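Local coordinates for protein transcriptional regulator, LysR family (Vibrio cholerae, PDB 3SZP) that activates virulence genes in response to oxygen and pH as a LysR-type transcription factor, probably by binding promoter DNA through a winged helix-turn-helix domain, at residues A[96-99]-A[100-104]; A[111-114]-A[115-119]; A[154-157]-A[158-161]. All coordinates share one frame; numbering follows the deposited sequence.

Interaction 1 (A[96-99]-A[100-104]); sequences SAPS and NLTKR
Thr102 reaches back four residues and donates a hydrogen bond from its hydroxyl to the carbonyl oxygen of Pro98, closing the bend where a strand gives way to a helix. The bond from Thr102 OG1 to Pro98 O is short at 2.6 Å. The donor lies in the carbonyl plane, with a C=O...OG1 angle of 147°. A chi1 of -67° sets OG1 beside the backbone N of Thr102 and turns it toward the end of the strand, while CG2 takes the branch anti to that N.

Apolar carbons cover one side of the threonine hydroxyl. Ala97 CB lies 3.3 Å from Thr102 OG1, and the proline ring lies next to it, with Pro98 CD 3.6 Å from Thr102 OG1. The hydroxyl's bond across the bend goes to main chain. Ser99 and Asn100 carry the turn between the two ends, both with helix-like backbone angles. Asn100 has both amide atoms engaged: OD1 takes a hydrogen bond from Leu220 N, and ND2 gives one to Tyr192 O. In relatives the effector pocket lies in the cleft between the two regulatory subdomains, and these bonds link the turn to the chain around Tyr192 and Leu220, probably near that cleft.

This is the first connection of the beta-alpha-beta unit formed by strand 91-98, helix 102-116 and strand 120-127. Ala97 and Thr102 both pack on Leu124 of the parallel neighbour strand 120-127, while Leu101 leans on Val144 of strand 140-144.

Interaction 2 (A[111-114]-A[115-119]); sequences NAFM and EKYPD
Tyr117 folds back over the ring of Phe113, one helical turn earlier. Its CB starts beside the main chain, with Tyr117 CB 3.7 Å from Phe113 O, and a chi1 of -60° keeps CG beside the backbone N and sends the ring across the phenylalanine. At CG the nearest ring atom is already Phe113 CE1. The next atom makes the closest approach: Tyr117 CD2 sits over one face of the Phe113 ring, 3.3 Å from Phe113 CE1. Further out, Tyr117 CE2 stays 3.6 Å from Phe113 CE1. Beyond CE2 the ring draws clear of Phe113, and the tyrosine side chain also packs on Leu280 of helix 276-287. The two planes are inclined at 44° with centroids 5.0 Å apart, an oblique pair. On one face of the tyrosine lies Lys116 CG, offset toward the rim.

All this happens at the C-terminal end of helix 102-116, the helix of a beta-alpha-beta unit whose next strand is 120-127. The closing bonds of the helix are Glu115 N to Asn111 O at 2.8 Å, Lys116 N to Ala112 O at 3.1 Å and finally Tyr117 N to Phe113 O at 2.9 Å. Tyr117 is nevertheless the first residue to leave helical backbone angles, and Pro118 leads the chain away.

The Phe113 ring also meets Phe281 and Phe284 of helix 276-287 in edge-to-face pairs and packs on Ile120 and Ile122, so it is buried between helix and sheet. Met114 faces a different neighbour: its side chain packs on Phe215 of the second subunit, and its carbonyl oxygen accepts a hydrogen bond from Arg214 NH2 of that same subunit.

Interaction 3 (A[154-157]-A[158-161]); sequences ARKI and GEVK
Lys156 stretches along the strand past Gly158 to the carboxylate of Glu159, spanning a classic beta bulge in strand 153-166. Ile157 and Gly158 together face the single residue Ile264 on the antiparallel strand 262-268. The extra residue changes the facing of the side chains that follow: Lys156 and Glu159, three apart, would lie on opposite faces of a regular strand, but here they share one, and Ile157 and Val160 share the other.

The lysine is fully extended. Its CG is anti to the backbone N (chi1 175°), and every later torsion stays close to straight. The aliphatic chain runs over the carbonyl of Gly158: Lys156 CG passes 3.7 Å from Gly158 O, and farther along Lys156 CE passes 3.6 Å from Gly158 O. Glu159 answers with the less common choice, its CG between the backbone N and the carbonyl carbon (chi1 71°), which stands the otherwise extended chain up from the strand.

Ile157 turns to the opposite face. It also holds its larger branch in the position between N and carbonyl carbon, with Ile157 CG1 3.5 Å from Gly158 N, and packs on Ile264 and on Val285 of helix 276-287.

The ammonium has a stronger partner in Asp263, with which Lys156 NZ forms a second salt bridge. Asp263 OD1 lies close to Glu159 OE1, so the lysine probably offsets the repulsion between the two carboxylates on this exposed surface. In its salt bridge to the glutamate, Lys156 NZ lies 3.0 Å from Glu159 OE1, on the anti side of that oxygen and 27° out of the carboxylate plane.

How the interactions relate
All three interactions lie in the regulatory domain, strung along the chain in series. Interactions 1 and 2 sit near the start and at the end of helix 102-116, their centres about 19 Å apart and their nearest atoms about 7 Å. Interaction 3 lies about 13 Å from interaction 1, centre to centre, and the two touch: Leu101 CD1 meets Val160 CG1 at 4.1 Å. Interactions 2 and 3 are farther apart, about 12 Å between nearest atoms, yet both lean on helix 276-287. Interaction 1 probably borders the effector cleft, interaction 2 packs on the second subunit, which also reaches Lys103 of interaction 1, and interaction 3 is a surface contact that no other chain of the assembly touches.

Interaction 1 (A[96-99]-A[100-104])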
loop_
_atom_site.group_PDB
_atom_site.type_symbol
_atom_site.label_atom_id
_atom_site.label_comp_id
_atom_site.label_asym_id
_atom_site.label_seq_id
_atom_site.Cartn_x
_atom_site.Cartn_y
_atom_site.Cartn_z
ATOM N N SER A 96 7.501 6.574 32.237
ATOM C CA SER A 96 6.785 5.545 31.494
ATOM C C SER A 96 6.063 4.648 32.501
ATOM O O SER A 96 6.593 4.372 33.579
ATOM C CB SER A 96 7.756 4.721 30.639
ATOM O OG SER A 96 7.159 3.532 30.150
ATOM N N ALA A 97 4.848 4.213 32.163
ATOM C CA ALA A 97 4.055 3.396 33.075
ATOM C C ALA A 97 3.104 2.504 32.310
ATOM O O ALA A 97 2.811 2.755 31.141
ATOM C CB ALA A 97 3.288 4.271 34.080
ATOM N N PRO A 98 2.613 1.445 32.966
ATOM C CA PRO A 98 1.784 0.483 32.234
ATOM C C PRO A 98 0.404 1.047 31.947
ATOM O O PRO A 98 -0.098 1.885 32.701
ATOM C CB PRO A 98 1.704 -0.708 33.191
ATOM C CG PRO A 98 1.931 -0.161 34.517
ATOM C CD PRO A 98 2.865 1.018 34.354
ATOM N N SER A 99 -0.198 0.598 30.859
ATOM C CA SER A 99 -1.536 1.038 30.492
ATOM C C SER A 99 -2.583 0.662 31.518
ATOM O O SER A 99 -3.383 1.493 31.901
ATOM C CB SER A 99 -1.954 0.453 29.139
ATOM O OG SER A 99 -1.234 1.062 28.099
ATOM N N ASN A 100 -2.601 -0.585 31.958
ATOM C CA ASN A 100 -3.703 -1.014 32.812
ATOM C C ASN A 100 -3.784 -0.354 34.187
ATOM O O ASN A 100 -4.853 0.130 34.571
ATOM C CB ASN A 100 -3.750 -2.534 32.948
ATOM C CG ASN A 100 -4.100 -3.208 31.643
ATOM O OD1 ASN A 100 -4.874 -2.672 30.848
ATOM N ND2 ASN A 100 -3.503 -4.366 31.395
ATOM N N LEU A 101 -2.682 -0.317 34.927
ATOM C CA LEU A 101 -2.820 -0.109 36.368
ATOM C C LEU A 101 -2.621 1.328 36.805
ATOM O O LEU A 101 -2.871 1.696 37.955
ATOM C CB LEU A 101 -1.847 -1.018 37.122
ATOM C CG LEU A 101 -2.063 -2.510 36.883
ATOM C CD1 LEU A 101 -0.900 -3.316 37.438
ATOM C CD2 LEU A 101 -3.369 -2.939 37.519
ATOM N N THR A 102 -2.161 2.142 35.880
ATOM C CA THR A 102 -1.681 3.454 36.250
ATOM C C THR A 102 -2.780 4.322 36.835
ATOM O O THR A 102 -2.586 4.961 37.859
ATOM C CB THR A 102 -0.995 4.129 35.061
ATOM O OG1 THR A 102 0.187 3.393 34.775
ATOM C CG2 THR A 102 -0.597 5.543 35.389
ATOM N N LYS A 103 -3.922 4.343 36.167
ATOM C CA LYS A 103 -5.020 5.206 36.549
ATOM C C LYS A 103 -5.378 4.986 38.021
ATOM O O LYS A 103 -5.369 5.919 38.822
ATOM C CB LYS A 103 -6.215 4.935 35.635
ATOM C CG LYS A 103 -7.528 5.588 36.054
ATOM C CD LYS A 103 -7.641 7.015 35.574
ATOM C CE LYS A 103 -9.098 7.458 35.586
ATOM N NZ LYS A 103 -9.741 7.096 36.895
ATOM N N ARG A 104 -5.637 3.737 38.375
ATOM C CA ARG A 104 -6.109 3.402 39.708
ATOM C C ARG A 104 -4.965 3.316 40.714
ATOM O O ARG A 104 -5.061 3.844 41.810
#

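Interaction 2 (A[111-114]-A[115-119])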
loop_
_atom_site.group_PDB
_atom_site.type_symbol
_atom_site.label_atom_id
_atom_site.label_comp_id
_atom_site.label_asym_id
_atom_site.label_seq_id
_atom_site.Cartn_x
_atom_site.Cartn_y
_atom_site.Cartn_z
ATOM N N ASN A 111 -0.561 12.383 41.557
ATOM C CA ASN A 111 -1.282 13.608 41.878
ATOM C C ASN A 111 -0.727 14.269 43.148
ATOM O O ASN A 111 -0.485 15.478 43.178
ATOM C CB ASN A 111 -2.787 13.343 41.987
ATOM C CG ASN A 111 -3.422 13.101 40.625
ATOM O OD1 ASN A 111 -2.883 13.531 39.622
ATOM N ND2 ASN A 111 -4.561 12.413 40.590
ATOM N N ALA A 112 -0.504 13.455 44.173
ATOM C CA ALA A 112 -0.036 13.958 45.460
ATOM C C ALA A 112 1.323 14.568 45.243
ATOM O O ALA A 112 1.677 15.540 45.883
ATOM C CB ALA A 112 0.058 12.829 46.471
ATOM N N PHE A 113 2.091 13.995 44.322
ATOM C CA PHE A 113 3.428 14.523 44.077
ATOM C C PHE A 113 3.347 15.886 43.408
ATOM O O PHE A 113 4.019 16.819 43.814
ATOM C CB PHE A 113 4.274 13.578 43.229
ATOM C CG PHE A 113 5.575 14.176 42.798
ATOM C CD1 PHE A 113 6.682 14.136 43.636
ATOM C CD2 PHE A 113 5.686 14.824 41.579
ATOM C CE1 PHE A 113 7.892 14.694 43.246
ATOM C CE2 PHE A 113 6.893 15.394 41.185
ATOM C CZ PHE A 113 7.998 15.323 42.017
ATOM N N MET A 114 2.526 15.994 42.378
ATOM C CA MET A 114 2.365 17.271 41.687
ATOM C C MET A 114 1.822 18.334 42.623
ATOM O O MET A 114 2.242 19.492 42.557
ATOM C CB MET A 114 1.468 17.128 40.455
ATOM C CG MET A 114 2.208 16.487 39.284
ATOM S SD MET A 114 1.179 16.231 37.832
ATOM C CE MET A 114 0.141 14.874 38.374
ATOM N N GLU A 115 0.891 17.938 43.492
ATOM C CA GLU A 115 0.343 18.873 44.466
ATOM C C GLU A 115 1.442 19.449 45.364
ATOM O O GLU A 115 1.507 20.654 45.574
ATOM C CB GLU A 115 -0.785 18.260 45.308
ATOM C CG GLU A 115 -1.223 19.190 46.451
ATOM C CD GLU A 115 -2.639 18.930 46.937
ATOM O OE1 GLU A 115 -3.264 17.941 46.486
ATOM O OE2 GLU A 115 -3.138 19.725 47.770
ATOM N N LYS A 116 2.314 18.578 45.855
ATOM C CA LYS A 116 3.429 18.986 46.694
ATOM C C LYS A 116 4.478 19.795 45.936
ATOM O O LYS A 116 5.076 20.709 46.486
ATOM C CB LYS A 116 4.091 17.760 47.318
ATOM C CG LYS A 116 5.156 18.093 48.349
ATOM C CD LYS A 116 5.707 16.829 48.981
ATOM C CE LYS A 116 6.428 17.117 50.292
ATOM N NZ LYS A 116 6.750 15.834 51.007
ATOM N N TYR A 117 4.717 19.451 44.674
ATOM C CA TYR A 117 5.747 20.141 43.903
ATOM C C TYR A 117 5.187 20.792 42.651
ATOM O O TYR A 117 5.281 20.232 41.568
ATOM C CB TYR A 117 6.870 19.178 43.547
ATOM C CG TYR A 117 7.536 18.584 44.760
ATOM C CD1 TYR A 117 8.426 19.332 45.532
ATOM C CD2 TYR A 117 7.267 17.282 45.149
ATOM C CE1 TYR A 117 9.036 18.775 46.658
ATOM C CE2 TYR A 117 7.870 16.725 46.262
ATOM C CZ TYR A 117 8.751 17.466 47.004
ATOM O OH TYR A 117 9.334 16.884 48.105
ATOM N N PRO A 118 4.611 21.990 42.804
ATOM C CA PRO A 118 3.894 22.685 41.729
ATOM C C PRO A 118 4.787 23.158 40.571
ATOM O O PRO A 118 4.232 23.478 39.524
ATOM C CB PRO A 118 3.275 23.906 42.434
ATOM C CG PRO A 118 3.514 23.691 43.922
ATOM C CD PRO A 118 4.703 22.804 44.031
ATOM N N ASP A 119 6.108 23.209 40.743
ATOM C CA ASP A 119 7.009 23.658 39.669
ATOM C C ASP A 119 7.679 22.480 38.966
ATOM O O ASP A 119 8.483 22.662 38.059
ATOM C CB ASP A 119 8.112 24.573 40.203
ATOM C CG ASP A 119 7.579 25.814 40.869
ATOM O OD1 ASP A 119 6.534 26.330 40.425
ATOM O OD2 ASP A 119 8.226 26.286 41.833
#

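Interaction 3 (A[154-157]-A[158-161])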
loop_
_atom_site.group_PDB
_atom_site.type_symbol
_atom_site.label_atom_id
_atom_site.label_comp_id
_atom_site.label_asym_id
_atom_site.label_seq_id
_atom_site.Cartn_x
_atom_site.Cartn_y
_atom_site.Cartn_z
ATOM N N ALA A 154 16.277 -1.012 40.331
ATOM C CA ALA A 154 14.890 -1.443 40.390
ATOM C C ALA A 154 14.427 -1.460 41.835
ATOM O O ALA A 154 15.171 -1.854 42.728
ATOM C CB ALA A 154 14.750 -2.820 39.784
ATOM N N ARG A 155 13.193 -1.048 42.064
ATOM C CA ARG A 155 12.616 -1.105 43.392
ATOM C C ARG A 155 11.170 -1.578 43.346
ATOM O O ARG A 155 10.359 -1.012 42.623
ATOM C CB ARG A 155 12.667 0.265 44.038
ATOM C CG ARG A 155 12.013 0.268 45.379
ATOM C CD ARG A 155 12.120 1.605 46.032
ATOM N NE ARG A 155 12.040 1.442 47.473
ATOM C CZ ARG A 155 13.082 1.510 48.287
ATOM N NH1 ARG A 155 14.288 1.758 47.802
ATOM N NH2 ARG A 155 12.906 1.336 49.583
ATOM N N LYS A 156 10.847 -2.615 44.113
ATOM C CA LYS A 156 9.472 -3.104 44.147
ATOM C C LYS A 156 8.616 -2.150 44.963
ATOM O O LYS A 156 8.929 -1.892 46.128
ATOM C CB LYS A 156 9.401 -4.501 44.754
ATOM C CG LYS A 156 7.977 -5.027 44.928
ATOM C CD LYS A 156 7.997 -6.453 45.497
ATOM C CE LYS A 156 6.592 -6.958 45.806
ATOM N NZ LYS A 156 6.604 -8.440 46.047
ATOM N N ILE A 157 7.550 -1.627 44.367
ATOM C CA ILE A 157 6.677 -0.710 45.089
ATOM C C ILE A 157 5.277 -1.274 45.351
ATOM O O ILE A 157 4.464 -0.653 46.043
ATOM C CB ILE A 157 6.531 0.641 44.363
ATOM C CG1 ILE A 157 5.853 0.451 42.997
ATOM C CG2 ILE A 157 7.889 1.317 44.222
ATOM C CD1 ILE A 157 5.530 1.757 42.286
ATOM N N GLY A 158 4.981 -2.439 44.791
ATOM C CA GLY A 158 3.673 -3.023 45.008
ATOM C C GLY A 158 3.515 -4.379 44.366
ATOM O O GLY A 158 4.452 -4.924 43.802
ATOM N N GLU A 159 2.321 -4.935 44.468
ATOM C CA GLU A 159 2.018 -6.142 43.737
ATOM C C GLU A 159 0.520 -6.266 43.579
ATOM O O GLU A 159 -0.241 -5.631 44.306
ATOM C CB GLU A 159 2.620 -7.382 44.406
ATOM C CG GLU A 159 1.974 -7.805 45.696
ATOM C CD GLU A 159 2.558 -9.108 46.217
ATOM O OE1 GLU A 159 3.745 -9.393 45.941
ATOM O OE2 GLU A 159 1.835 -9.869 46.893
ATOM N N VAL A 160 0.099 -7.062 42.605
ATOM C CA VAL A 160 -1.321 -7.257 42.371
ATOM C C VAL A 160 -1.639 -8.723 42.429
ATOM O O VAL A 160 -0.826 -9.567 42.058
ATOM C CB VAL A 160 -1.807 -6.642 41.016
ATOM C CG1 VAL A 160 -1.690 -5.130 41.044
ATOM C CG2 VAL A 160 -1.036 -7.227 39.833
ATOM N N LYS A 161 -2.828 -9.016 42.935
ATOM C CA LYS A 161 -3.362 -10.360 42.969
ATOM C C LYS A 161 -4.483 -10.402 41.947
ATOM O O LYS A 161 -5.444 -9.634 42.033
ATOM C CB LYS A 161 -3.891 -10.679 44.374
ATOM C CG LYS A 161 -4.689 -11.976 44.466
ATOM C CD LYS A 161 -4.745 -12.522 45.897
ATOM C CE LYS A 161 -5.969 -12.034 46.675
ATOM N NZ LYS A 161 -7.229 -12.706 46.226
#